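Local coordinates for protein endo-beta-N-acetylglucosaminidase F1 (Bacteroides thetaiotaomicron VPI-5482, PDB 6TCV) that probably cleaves high-mannose N-glycans, as an endo-beta-N-acetylglucosaminidase that hydrolyses the bond between the two core N-acetylglucosamines, at residues F174-D178 / N220-L226; V198-A204 / V242-L248. The protein carries 2 engineered substitutions. All coordinates share one frame; numbering follows the deposited sequence. Where two conformers were deposited one is given.

Both contacts belong to the same beta/alpha-barrel, and both touch the chain C mannose. Contact 2 is the more central. It lies within the sheet and pairs strands 198-209 and 243-249, with backbone hydrogen bonds and aliphatic packing. Contact 1 is also largely buried but lies further from the centre of the chain. It is built where strand 169-175 leaves that sheet and meets the start of helix 221-228. Its polar part is an asparagine cluster facing the glycan, with a small apolar patch behind. Strand 169-175 also pairs with strand 198-209, parallel to it, and Phe-174 hydrogen-bonds through its backbone to Val-200 and Phe-202.

Contact 1: F174-D178 / N220-L226; sequences FEVND and NPNVQYL. With MAN (alpha-D-mannopyranose), chain B; MAN (alpha-D-mannopyranose), chain C; MAN (alpha-D-mannopyranose), chain D; BMA (beta-D-mannopyranose), chain E.
Asn-177 and Asn-222 bring the backbones closest, with their CA atoms 5.5 Å apart. Here the chain leaving strand 169-175 meets the first turn of helix 221-228. An inverse gamma turn is centred on Glu-175. Asn-220 is the helix N-cap: its OD1 accepts from Val-223 N and, weakly, from Asn-222 N.

Asn-222 ND2 donates to Asn-177 OD1 at 2.9 Å, from above the carbonyl plane, with the two amides 62° apart. Asn-220 ND2 adds a weak second bond to Asn-177 OD1 at 3.1 Å. Asn-222 OD1 is held by Lys-439. Behind the amides, Val-176 CG1 packs on Leu-226 CD1 at 3.6 Å. Val-176 CG2, placed between backbone N and carbonyl carbon, meets Val-223 CG2 at 3.8 Å.

Asn-220 ND2 is shared: it also gives a nearly straight bond (172°) to O3 of the chain C mannose. Asn-177 ND2 donates to O2 of that mannose, and Glu-175 OE1 accepts from its O6. Glu-175 OE2 accepts from the beta-mannose O2 and the chain D mannose O6. Asp-178 OD2 accepts from O4 of the latter. The strand end, its following turn and the helix N-cap form part of the high-mannose glycan site, consistent with the substrate groove of a beta/alpha-barrel endoglycosidase.

Contact 2: V198-A204 / V242-L248; sequences VVVLFAA and VKVLLGL. With NAG (2-acetamido-2-deoxy-beta-D-glucopyranose), chain F; MAN (alpha-D-mannopyranose), chain C.
Val-199 and Leu-245 carry the regular part of a parallel strand pair. Val-199 N donates to Lys-243 O at 2.8 Å, and Leu-245 N donates to Val-199 O. Leu-201 N donates to Leu-245 O. All three bonds are straight and run nearly along the C=O axis. Gly-247 N still reaches Leu-201 O, but from above the carbonyl plane, with an N-H...acceptor angle of 142°. Beyond it a beta bulge shifts the register by one residue. A cis peptide precedes Ala-203. Ala-204 N makes a weak bond to Gly-247 O. CA-H...O contacts add to the ladder, among them Val-198 CA to Lys-243 O at 3.3 Å and Leu-248 CA to Ala-204 O.

Apolar packing lines both faces. On the face of Val-198, Val-200 and Leu-245, Val-198 CG1 lies 3.6 Å from Leu-245 CD1. Val-200 CG1, anti to its own N (chi1 -180°), lies over the bare backbone of Gly-247, 3.6 Å from its CA. Leu-245 also touches Leu-324 and Thr-326 of strand 324-329. On the face of Val-199, Leu-201, Val-244 and Leu-246, Leu-201 CD1 meets Val-244 CG1 at 4.0 Å. Ala-204 CB touches Leu-246 CD1. Just before its strand, Val-242 CG1 meets Val-199 CG1 at 3.8 Å. Leu-237 of helix 235-238 packs on Val-242 and Val-244.

Polar and sugar contacts lie at the ends. In one conformer, Lys-243 NZ forms a salt bridge with Glu-38. Ala-203 O accepts from the chain C mannose O4 at 2.8 Å. Phe-202 CZ lies 3.3 Å from NAG O7, met obliquely, while NAG O3 lies at the ring edge. Adjacent parallel strands, with the sugars meeting Phe-202 and Ala-203 near the carboxyl end of the barrel, and a non-proline cis peptide, fit the beta/alpha-barrel of family 18 glycoside hydrolases.

Contact 1: F174-D178 / N220-L226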
ATOM      1  N   PHE A 174      -8.582  -7.742   6.554  1.00 11.80           N
ATOM      2  CA  PHE A 174      -8.965  -8.881   7.386  1.00 11.12           C
ATOM      3  C   PHE A 174      -8.947  -8.499   8.854  1.00 12.20           C
ATOM      4  O   PHE A 174      -7.959  -7.933   9.348  1.00 12.12           O
ATOM      5  CB  PHE A 174      -7.978 -10.030   7.229  1.00 12.32           C
ATOM      6  CG  PHE A 174      -8.131 -10.753   5.959  1.00 12.45           C
ATOM      7  CD1 PHE A 174      -9.080 -11.712   5.810  1.00 14.07           C
ATOM      8  CD2 PHE A 174      -7.365 -10.400   4.848  1.00 14.30           C
ATOM      9  CE1 PHE A 174      -9.257 -12.367   4.569  1.00 15.81           C
ATOM     10  CE2 PHE A 174      -7.563 -11.064   3.608  1.00 15.19           C
ATOM     11  CZ  PHE A 174      -8.482 -12.013   3.495  1.00 14.06           C
ATOM     12  N   GLU A 175     -10.030  -8.832   9.568  1.00 11.73           N
ATOM     13  CA  GLU A 175     -10.039  -8.759  11.028  1.00 11.78           C
ATOM     14  C   GLU A 175      -9.291  -9.991  11.519  1.00 12.11           C
ATOM     15  O   GLU A 175      -9.851 -11.067  11.695  1.00 12.91           O
ATOM     16  CB  GLU A 175     -11.463  -8.711  11.547  1.00 12.64           C
ATOM     17  CG  GLU A 175     -12.179  -7.395  11.361  1.00 13.59           C
ATOM     18  CD  GLU A 175     -12.091  -6.418  12.527  1.00 13.45           C
ATOM     19  OE1 GLU A 175     -11.058  -6.413  13.242  1.00 15.30           O
ATOM     20  OE2 GLU A 175     -13.051  -5.661  12.733  1.00 13.68           O
ATOM     21  N   VAL A 176      -7.976  -9.850  11.686  1.00 12.17           N
ATOM     22  CA  VAL A 176      -7.123 -11.004  11.983  1.00 13.55           C
ATOM     23  C   VAL A 176      -7.313 -11.549  13.372  1.00 12.96           C
ATOM     24  O   VAL A 176      -6.788 -12.620  13.678  1.00 14.70           O
ATOM     25  CB  VAL A 176      -5.649 -10.705  11.656  1.00 12.32           C
ATOM     26  CG1 VAL A 176      -5.471 -10.415  10.189  1.00 13.55           C
ATOM     27  CG2 VAL A 176      -5.052  -9.571  12.532  1.00 14.82           C
ATOM     28  N   ASN A 177      -8.059 -10.865  14.254  1.00 13.21           N
ATOM     29  CA  ASN A 177      -8.476 -11.484  15.489  1.00 13.99           C
ATOM     30  C   ASN A 177      -9.241 -12.762  15.199  1.00 14.74           C
ATOM     31  O   ASN A 177      -9.293 -13.692  16.037  1.00 15.69           O
ATOM     32  CB  ASN A 177      -9.272 -10.561  16.393  1.00 13.76           C
ATOM     33  CG  ASN A 177      -8.459  -9.484  16.983  1.00 13.38           C
ATOM     34  OD1 ASN A 177      -7.245  -9.585  17.143  1.00 14.80           O
ATOM     35  ND2 ASN A 177      -9.127  -8.417  17.353  1.00 14.04           N
ATOM     36  N   ASP A 178      -9.946 -12.783  14.043  1.00 14.35           N
ATOM     37  CA  ASP A 178     -10.872 -13.849  13.768  1.00 15.42           C
ATOM     38  C   ASP A 178     -10.580 -14.646  12.498  1.00 14.31           C
ATOM     39  O   ASP A 178     -10.831 -15.848  12.488  1.00 16.10           O
ATOM     40  CB  ASP A 178     -12.345 -13.338  13.568  1.00 16.14           C
ATOM     41  CG  ASP A 178     -12.909 -12.587  14.746  1.00 18.51           C
ATOM     42  OD1 ASP A 178     -12.444 -12.818  15.849  1.00 23.32           O
ATOM     43  OD2 ASP A 178     -13.981 -12.021  14.568  1.00 21.66           O
ATOM     44  N   ASN A 220      -1.402  -7.194  19.405  1.00 14.35           N
ATOM     45  CA  ASN A 220      -2.173  -8.129  20.206  1.00 15.49           C
ATOM     46  C   ASN A 220      -1.744  -9.550  19.877  1.00 14.86           C
ATOM     47  O   ASN A 220      -0.987  -9.792  18.925  1.00 15.03           O
ATOM     48  CB  ASN A 220      -3.679  -7.876  20.084  1.00 15.06           C
ATOM     49  CG  ASN A 220      -4.239  -8.297  18.758  1.00 15.80           C
ATOM     50  OD1 ASN A 220      -3.967  -9.402  18.265  1.00 15.13           O
ATOM     51  ND2 ASN A 220      -5.164  -7.498  18.230  1.00 15.70           N
ATOM     52  N   PRO A 221      -2.174 -10.525  20.660  1.00 15.97           N
ATOM     53  CA  PRO A 221      -1.637 -11.880  20.424  1.00 15.86           C
ATOM     54  C   PRO A 221      -1.951 -12.462  19.066  1.00 16.82           C
ATOM     55  O   PRO A 221      -1.164 -13.261  18.530  1.00 17.16           O
ATOM     56  CB  PRO A 221      -2.249 -12.724  21.549  1.00 17.49           C
ATOM     57  CG  PRO A 221      -2.532 -11.731  22.646  1.00 18.60           C
ATOM     58  CD  PRO A 221      -2.960 -10.469  21.910  1.00 16.48           C
ATOM     59  N   ASN A 222      -3.052 -12.074  18.431  1.00 15.85           N
ATOM     60  CA  ASN A 222      -3.367 -12.570  17.110  1.00 16.04           C
ATOM     61  C   ASN A 222      -2.476 -11.957  16.047  1.00 15.61           C
ATOM     62  O   ASN A 222      -1.988 -12.659  15.132  1.00 15.91           O
ATOM     63  CB  ASN A 222      -4.824 -12.278  16.838  1.00 15.57           C
ATOM     64  CG  ASN A 222      -5.740 -12.934  17.830  1.00 16.30           C
ATOM     65  OD1 ASN A 222      -5.642 -14.132  18.120  1.00 17.08           O
ATOM     66  ND2 ASN A 222      -6.566 -12.121  18.471  1.00 16.48           N
ATOM     67  N   VAL A 223      -2.270 -10.639  16.106  1.00 14.56           N
ATOM     68  CA  VAL A 223      -1.342  -9.983  15.200  1.00 14.29           C
ATOM     69  C   VAL A 223       0.066 -10.549  15.386  1.00 14.39           C
ATOM     70  O   VAL A 223       0.762 -10.874  14.410  1.00 15.23           O
ATOM     71  CB  VAL A 223      -1.398  -8.452  15.395  1.00 14.66           C
ATOM     72  CG1 VAL A 223      -0.358  -7.758  14.574  1.00 15.61           C
ATOM     73  CG2 VAL A 223      -2.754  -7.919  15.036  1.00 15.62           C
ATOM     74  N   GLN A 224       0.495 -10.661  16.627  1.00 15.32           N
ATOM     75  CA  GLN A 224       1.843 -11.139  16.898  1.00 16.64           C
ATOM     76  C   GLN A 224       2.028 -12.552  16.374  1.00 16.23           C
ATOM     77  O   GLN A 224       3.090 -12.885  15.837  1.00 16.24           O
ATOM     78  CB  GLN A 224       2.144 -11.037  18.382  1.00 18.10           C
ATOM     79  CG  GLN A 224       3.652 -11.284  18.705  1.00 20.89           C
ATOM     80  CD  GLN A 224       4.494 -10.166  18.107  1.00 23.77           C
ATOM     81  OE1 GLN A 224       4.261  -8.997  18.382  1.00 27.78           O
ATOM     82  NE2 GLN A 224       5.521 -10.517  17.331  1.00 25.61           N
ATOM     83  N   TYR A 225       1.000 -13.407  16.501  1.00 16.53           N
ATOM     84  CA  TYR A 225       1.106 -14.776  16.011  1.00 16.40           C
ATOM     85  C   TYR A 225       1.321 -14.777  14.494  1.00 16.51           C
ATOM     86  O   TYR A 225       2.135 -15.543  13.973  1.00 16.37           O
ATOM     87  CB  TYR A 225      -0.178 -15.548  16.329  1.00 18.87           C
ATOM     88  CG  TYR A 225      -0.030 -17.012  16.012  1.00 18.67           C
ATOM     89  CD1 TYR A 225      -0.333 -17.497  14.759  1.00 17.98           C
ATOM     90  CD2 TYR A 225       0.372 -17.912  16.996  1.00 20.22           C
ATOM     91  CE1 TYR A 225      -0.202 -18.811  14.478  1.00 18.98           C
ATOM     92  CE2 TYR A 225       0.467 -19.251  16.708  1.00 20.51           C
ATOM     93  CZ  TYR A 225       0.193 -19.679  15.458  1.00 20.05           C
ATOM     94  OH  TYR A 225       0.329 -21.038  15.183  1.00 24.23           O
ATOM     95  N   LEU A 226       0.599 -13.926  13.737  1.00 15.37           N
ATOM     96  CA  LEU A 226       0.810 -13.878  12.299  1.00 14.57           C
ATOM     97  C   LEU A 226       2.217 -13.439  11.956  1.00 16.16           C
ATOM     98  O   LEU A 226       2.849 -14.013  11.073  1.00 17.43           O
ATOM     99  CB  LEU A 226      -0.166 -12.913  11.624  1.00 17.12           C
ATOM    100  CG  LEU A 226      -1.621 -13.313  11.500  1.00 17.44           C
ATOM    101  CD1 LEU A 226      -2.428 -12.186  10.907  1.00 16.84           C
ATOM    102  CD2 LEU A 226      -1.720 -14.564  10.678  1.00 19.85           C
TER
HETATM  103  C1  MAN B   9      -7.558  -7.177  20.774  1.00 16.80           C
HETATM  104  C2  MAN B   9      -7.457  -8.684  20.579  1.00 16.76           C
HETATM  105  C3  MAN B   9      -8.839  -9.327  20.644  1.00 18.31           C
HETATM  106  C4  MAN B   9      -9.542  -8.927  21.931  1.00 18.51           C
HETATM  107  C5  MAN B   9      -9.607  -7.404  21.976  1.00 18.51           C
HETATM  108  C6  MAN B   9     -10.222  -6.883  23.247  1.00 20.96           C
HETATM  109  O2  MAN B   9      -6.579  -9.215  21.583  1.00 18.66           O
HETATM  110  O3  MAN B   9      -8.688 -10.731  20.526  1.00 19.61           O
HETATM  111  O4  MAN B   9     -10.873  -9.436  21.958  1.00 20.10           O
HETATM  112  O5  MAN B   9      -8.274  -6.883  21.951  1.00 17.87           O
HETATM  113  O6  MAN B   9     -10.401  -5.453  23.155  1.00 23.11           O
HETATM  114  C1  MAN C   8      -9.680  -4.799  19.163  1.00 13.80           C
HETATM  115  C2  MAN C   8      -8.306  -5.166  19.707  1.00 13.25           C
HETATM  116  C3  MAN C   8      -7.252  -4.414  18.912  1.00 13.34           C
HETATM  117  C4  MAN C   8      -7.396  -4.654  17.415  1.00 12.42           C
HETATM  118  C5  MAN C   8      -8.820  -4.372  16.947  1.00 12.74           C
HETATM  119  C6  MAN C   8      -9.080  -4.842  15.529  1.00 12.87           C
HETATM  120  O2  MAN C   8      -8.165  -6.602  19.621  1.00 14.08           O
HETATM  121  O3  MAN C   8      -5.956  -4.861  19.313  1.00 14.03           O
HETATM  122  O4  MAN C   8      -6.557  -3.750  16.700  1.00 13.16           O
HETATM  123  O5  MAN C   8      -9.755  -5.097  17.782  1.00 13.73           O
HETATM  124  O6  MAN C   8     -10.457  -4.606  15.177  1.00 13.41           O
HETATM  125  C1  MAN D   4     -16.816  -6.662  16.092  1.00 15.91           C
HETATM  126  C2  MAN D   4     -16.737  -7.900  16.968  1.00 16.35           C
HETATM  127  C3  MAN D   4     -15.390  -8.591  16.743  1.00 15.91           C
HETATM  128  C4  MAN D   4     -15.251  -8.887  15.250  1.00 16.41           C
HETATM  129  C5  MAN D   4     -15.404  -7.637  14.383  1.00 14.89           C
HETATM  130  C6  MAN D   4     -15.453  -7.907  12.882  1.00 15.39           C
HETATM  131  O2  MAN D   4     -17.737  -8.857  16.604  1.00 17.46           O
HETATM  132  O3  MAN D   4     -15.259  -9.773  17.531  1.00 18.45           O
HETATM  133  O4  MAN D   4     -13.957  -9.398  14.926  1.00 17.25           O
HETATM  134  O5  MAN D   4     -16.652  -6.990  14.721  1.00 15.88           O
HETATM  135  O6  MAN D   4     -15.481  -6.689  12.139  1.00 15.30           O
HETATM  136  C1  BMA E   3     -15.252  -2.632  14.516  1.00 13.67           C
HETATM  137  C2  BMA E   3     -15.240  -4.124  14.795  1.00 12.80           C
HETATM  138  C3  BMA E   3     -15.992  -4.424  16.077  1.00 14.05           C
HETATM  139  C4  BMA E   3     -15.499  -3.540  17.220  1.00 14.79           C
HETATM  140  C5  BMA E   3     -15.449  -2.068  16.801  1.00 14.19           C
HETATM  141  C6  BMA E   3     -14.791  -1.176  17.822  1.00 14.37           C
HETATM  142  O2  BMA E   3     -13.866  -4.519  14.976  1.00 14.00           O
HETATM  143  O3  BMA E   3     -15.822  -5.768  16.528  1.00 14.65           O
HETATM  144  O4  BMA E   3     -16.372  -3.603  18.355  1.00 17.16           O
HETATM  145  O5  BMA E   3     -14.668  -1.934  15.595  1.00 13.39           O
HETATM  146  O6  BMA E   3     -13.472  -1.729  18.086  1.00 14.73           O

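Contact 2: V198-A204 / V242-L248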
ATOM      1  N   VAL A 198      -4.266  -5.925  -2.795  1.00 11.71           N
ATOM      2  CA  VAL A 198      -3.705  -5.443  -1.527  1.00 11.63           C
ATOM      3  C   VAL A 198      -4.574  -5.927  -0.383  1.00 10.84           C
ATOM      4  O   VAL A 198      -5.802  -5.833  -0.468  1.00 11.52           O
ATOM      5  CB  VAL A 198      -3.631  -3.904  -1.526  1.00 11.89           C
ATOM      6  CG1 VAL A 198      -3.154  -3.391  -0.182  1.00 13.59           C
ATOM      7  CG2 VAL A 198      -2.767  -3.404  -2.677  1.00 12.62           C
ATOM      8  N   VAL A 199      -3.947  -6.472   0.658  1.00 11.72           N
ATOM      9  CA  VAL A 199      -4.656  -6.893   1.863  1.00 11.54           C
ATOM     10  C   VAL A 199      -4.020  -6.284   3.090  1.00 11.93           C
ATOM     11  O   VAL A 199      -2.823  -5.997   3.083  1.00 12.89           O
ATOM     12  CB  VAL A 199      -4.735  -8.422   1.970  1.00 13.56           C
ATOM     13  CG1 VAL A 199      -5.327  -9.064   0.703  1.00 13.56           C
ATOM     14  CG2 VAL A 199      -3.414  -9.029   2.316  1.00 14.69           C
ATOM     15  N   VAL A 200      -4.844  -6.005   4.086  1.00 11.91           N
ATOM     16  CA  VAL A 200      -4.424  -5.388   5.335  1.00 11.58           C
ATOM     17  C   VAL A 200      -4.667  -6.327   6.498  1.00 11.28           C
ATOM     18  O   VAL A 200      -5.772  -6.870   6.667  1.00 11.51           O
ATOM     19  CB  VAL A 200      -5.154  -4.062   5.558  1.00 12.18           C
ATOM     20  CG1 VAL A 200      -4.714  -3.410   6.864  1.00 12.76           C
ATOM     21  CG2 VAL A 200      -4.937  -3.113   4.412  1.00 13.17           C
ATOM     22  N   LEU A 201      -3.650  -6.469   7.350  1.00 11.40           N
ATOM     23  CA  LEU A 201      -3.774  -7.177   8.620  1.00 11.44           C
ATOM     24  C   LEU A 201      -4.305  -6.205   9.654  1.00 11.61           C
ATOM     25  O   LEU A 201      -3.549  -5.379  10.190  1.00 12.33           O
ATOM     26  CB  LEU A 201      -2.426  -7.745   9.028  1.00 11.96           C
ATOM     27  CG  LEU A 201      -1.693  -8.500   7.924  1.00 12.78           C
ATOM     28  CD1 LEU A 201      -0.322  -8.971   8.447  1.00 14.40           C
ATOM     29  CD2 LEU A 201      -2.497  -9.654   7.343  1.00 13.72           C
ATOM     30  N   PHE A 202      -5.615  -6.258   9.904  1.00 11.53           N
ATOM     31  CA  PHE A 202      -6.289  -5.258  10.749  1.00 12.06           C
ATOM     32  C   PHE A 202      -6.483  -5.886  12.126  1.00 11.17           C
ATOM     33  O   PHE A 202      -7.275  -6.816  12.292  1.00 12.89           O
ATOM     34  CB  PHE A 202      -7.622  -4.879  10.104  1.00 12.33           C
ATOM     35  CG  PHE A 202      -8.302  -3.692  10.761  1.00 11.79           C
ATOM     36  CD1 PHE A 202      -7.925  -2.405  10.400  1.00 12.08           C
ATOM     37  CD2 PHE A 202      -9.350  -3.864  11.637  1.00 12.16           C
ATOM     38  CE1 PHE A 202      -8.564  -1.328  10.969  1.00 12.19           C
ATOM     39  CE2 PHE A 202      -9.999  -2.802  12.212  1.00 12.98           C
ATOM     40  CZ  PHE A 202      -9.624  -1.534  11.860  1.00 12.95           C
ATOM     41  N   ALA A 203      -5.775  -5.399  13.147  1.00 11.97           N
ATOM     42  CA  ALA A 203      -4.770  -4.309  13.105  1.00 12.21           C
ATOM     43  C   ALA A 203      -3.826  -4.415  14.268  1.00 12.73           C
ATOM     44  O   ALA A 203      -4.256  -4.746  15.400  1.00 12.70           O
ATOM     45  CB  ALA A 203      -5.426  -2.922  13.178  1.00 13.85           C
ATOM     46  N   ALA A 204      -2.563  -4.064  14.020  1.00 12.42           N
ATOM     47  CA  ALA A 204      -1.663  -3.672  15.096  1.00 12.24           C
ATOM     48  C   ALA A 204      -2.125  -2.318  15.616  1.00 12.50           C
ATOM     49  O   ALA A 204      -2.878  -1.592  14.983  1.00 12.58           O
ATOM     50  CB  ALA A 204      -0.217  -3.561  14.582  1.00 12.60           C
ATOM     51  N   VAL A 242       0.328 -10.649  -4.137  1.00 12.21           N
ATOM     52  CA  VAL A 242      -0.538  -9.841  -3.273  1.00 13.19           C
ATOM     53  C   VAL A 242       0.359  -8.991  -2.365  1.00 12.65           C
ATOM     54  O   VAL A 242       1.357  -9.488  -1.812  1.00 14.37           O
ATOM     55  CB  VAL A 242      -1.422 -10.760  -2.414  1.00 13.40           C
ATOM     56  CG1 VAL A 242      -2.281  -9.987  -1.443  1.00 14.37           C
ATOM     57  CG2 VAL A 242      -2.306 -11.635  -3.284  1.00 14.73           C
ATOM     58  N   LYS A 243      -0.009  -7.727  -2.184  0.52 12.12           N
ATOM     59  CA  LYS A 243       0.724  -6.870  -1.257  0.52 12.63           C
ATOM     60  C   LYS A 243       0.065  -6.935   0.110  0.52 13.07           C
ATOM     61  O   LYS A 243      -1.137  -6.633   0.238  0.52 13.08           O
ATOM     62  CB  LYS A 243       0.734  -5.430  -1.758  0.52 14.79           C
ATOM     63  CG  LYS A 243       1.471  -5.251  -3.068  0.52 15.45           C
ATOM     64  CD  LYS A 243       1.485  -3.793  -3.483  0.52 17.53           C
ATOM     65  CE  LYS A 243       2.470  -3.556  -4.621  0.52 21.69           C
ATOM     66  NZ  LYS A 243       2.117  -4.346  -5.802  0.52 27.39           N
ATOM     67  N   VAL A 244       0.863  -7.285   1.134  1.00 11.39           N
ATOM     68  CA  VAL A 244       0.381  -7.491   2.494  1.00 11.58           C
ATOM     69  C   VAL A 244       0.814  -6.298   3.329  1.00 11.15           C
ATOM     70  O   VAL A 244       2.018  -6.071   3.512  1.00 12.11           O
ATOM     71  CB  VAL A 244       0.878  -8.803   3.093  1.00 11.76           C
ATOM     72  CG1 VAL A 244       0.414  -8.922   4.547  1.00 13.54           C
ATOM     73  CG2 VAL A 244       0.401  -9.986   2.275  1.00 12.97           C
ATOM     74  N   LEU A 245      -0.147  -5.540   3.844  1.00 10.99           N
ATOM     75  CA  LEU A 245       0.128  -4.350   4.634  1.00 11.41           C
ATOM     76  C   LEU A 245      -0.181  -4.627   6.093  1.00 12.00           C
ATOM     77  O   LEU A 245      -1.146  -5.318   6.428  1.00 12.43           O
ATOM     78  CB  LEU A 245      -0.732  -3.161   4.207  1.00 11.82           C
ATOM     79  CG  LEU A 245      -0.807  -2.850   2.721  1.00 12.61           C
ATOM     80  CD1 LEU A 245      -1.533  -1.558   2.450  1.00 12.55           C
ATOM     81  CD2 LEU A 245       0.567  -2.807   2.084  1.00 13.75           C
ATOM     82  N   LEU A 246       0.595  -4.002   6.981  1.00 11.09           N
ATOM     83  CA  LEU A 246       0.260  -4.000   8.400  1.00 12.37           C
ATOM     84  C   LEU A 246      -0.735  -2.877   8.653  1.00 11.41           C
ATOM     85  O   LEU A 246      -0.485  -1.718   8.294  1.00 12.32           O
ATOM     86  CB  LEU A 246       1.520  -3.783   9.234  1.00 12.74           C
ATOM     87  CG  LEU A 246       1.338  -3.913  10.767  1.00 12.94           C
ATOM     88  CD1 LEU A 246       0.867  -5.318  11.141  1.00 14.07           C
ATOM     89  CD2 LEU A 246       2.647  -3.537  11.449  1.00 15.79           C
ATOM     90  N   GLY A 247      -1.890  -3.197   9.226  1.00 11.58           N
ATOM     91  CA  GLY A 247      -2.802  -2.154   9.670  1.00 11.69           C
ATOM     92  C   GLY A 247      -2.358  -1.619  11.026  1.00 11.04           C
ATOM     93  O   GLY A 247      -1.956  -2.380  11.902  1.00 12.48           O
ATOM     94  N   LEU A 248      -2.461  -0.295  11.173  1.00 12.11           N
ATOM     95  CA  LEU A 248      -2.260   0.396  12.447  1.00 12.40           C
ATOM     96  C   LEU A 248      -3.551   1.108  12.810  1.00 12.48           C
ATOM     97  O   LEU A 248      -4.191   1.737  11.949  1.00 12.78           O
ATOM     98  CB  LEU A 248      -1.100   1.397  12.358  1.00 11.65           C
ATOM     99  CG  LEU A 248       0.232   0.953  12.927  1.00 13.24           C
ATOM    100  CD1 LEU A 248       0.146   0.652  14.422  1.00 14.47           C
ATOM    101  CD2 LEU A 248       0.811  -0.222  12.167  1.00 13.33           C
TER
HETATM  102  C1  NAG F   2     -14.660   1.245  11.406  1.00 13.61           C
HETATM  103  C2  NAG F   2     -13.271   0.658  11.575  1.00 13.75           C
HETATM  104  C3  NAG F   2     -13.217  -0.581  12.472  1.00 13.59           C
HETATM  105  C4  NAG F   2     -14.618  -1.048  12.818  1.00 13.27           C
HETATM  106  C5  NAG F   2     -15.439  -1.076  11.543  1.00 13.51           C
HETATM  107  C6  NAG F   2     -16.829  -1.677  11.709  1.00 14.60           C
HETATM  108  C7  NAG F   2     -11.462   0.781   9.909  1.00 15.19           C
HETATM  109  C8  NAG F   2     -11.068   0.446   8.484  1.00 13.94           C
HETATM  110  N2  NAG F   2     -12.680   0.391  10.276  1.00 15.21           N
HETATM  111  O3  NAG F   2     -12.503  -0.270  13.672  1.00 13.50           O
HETATM  112  O4  NAG F   2     -14.515  -2.380  13.346  1.00 13.24           O
HETATM  113  O5  NAG F   2     -15.641   0.264  11.051  1.00 13.47           O
HETATM  114  O6  NAG F   2     -17.557  -1.549  10.532  1.00 16.02           O
HETATM  115  O7  NAG F   2     -10.717   1.393  10.684  1.00 16.40           O
HETATM  116  C1  MAN C   8      -9.680  -4.799  19.163  1.00 13.80           C
HETATM  117  C2  MAN C   8      -8.306  -5.166  19.707  1.00 13.25           C
HETATM  118  C3  MAN C   8      -7.252  -4.414  18.912  1.00 13.34           C
HETATM  119  C4  MAN C   8      -7.396  -4.654  17.415  1.00 12.42           C
HETATM  120  C5  MAN C   8      -8.820  -4.372  16.947  1.00 12.74           C
HETATM  121  C6  MAN C   8      -9.080  -4.842  15.529  1.00 12.87           C
HETATM  122  O2  MAN C   8      -8.165  -6.602  19.621  1.00 14.08           O
HETATM  123  O3  MAN C   8      -5.956  -4.861  19.313  1.00 14.03           O
HETATM  124  O4  MAN C   8      -6.557  -3.750  16.700  1.00 13.16           O
HETATM  125  O5  MAN C   8      -9.755  -5.097  17.782  1.00 13.73           O
HETATM  126  O6  MAN C   8     -10.457  -4.606  15.177  1.00 13.41           O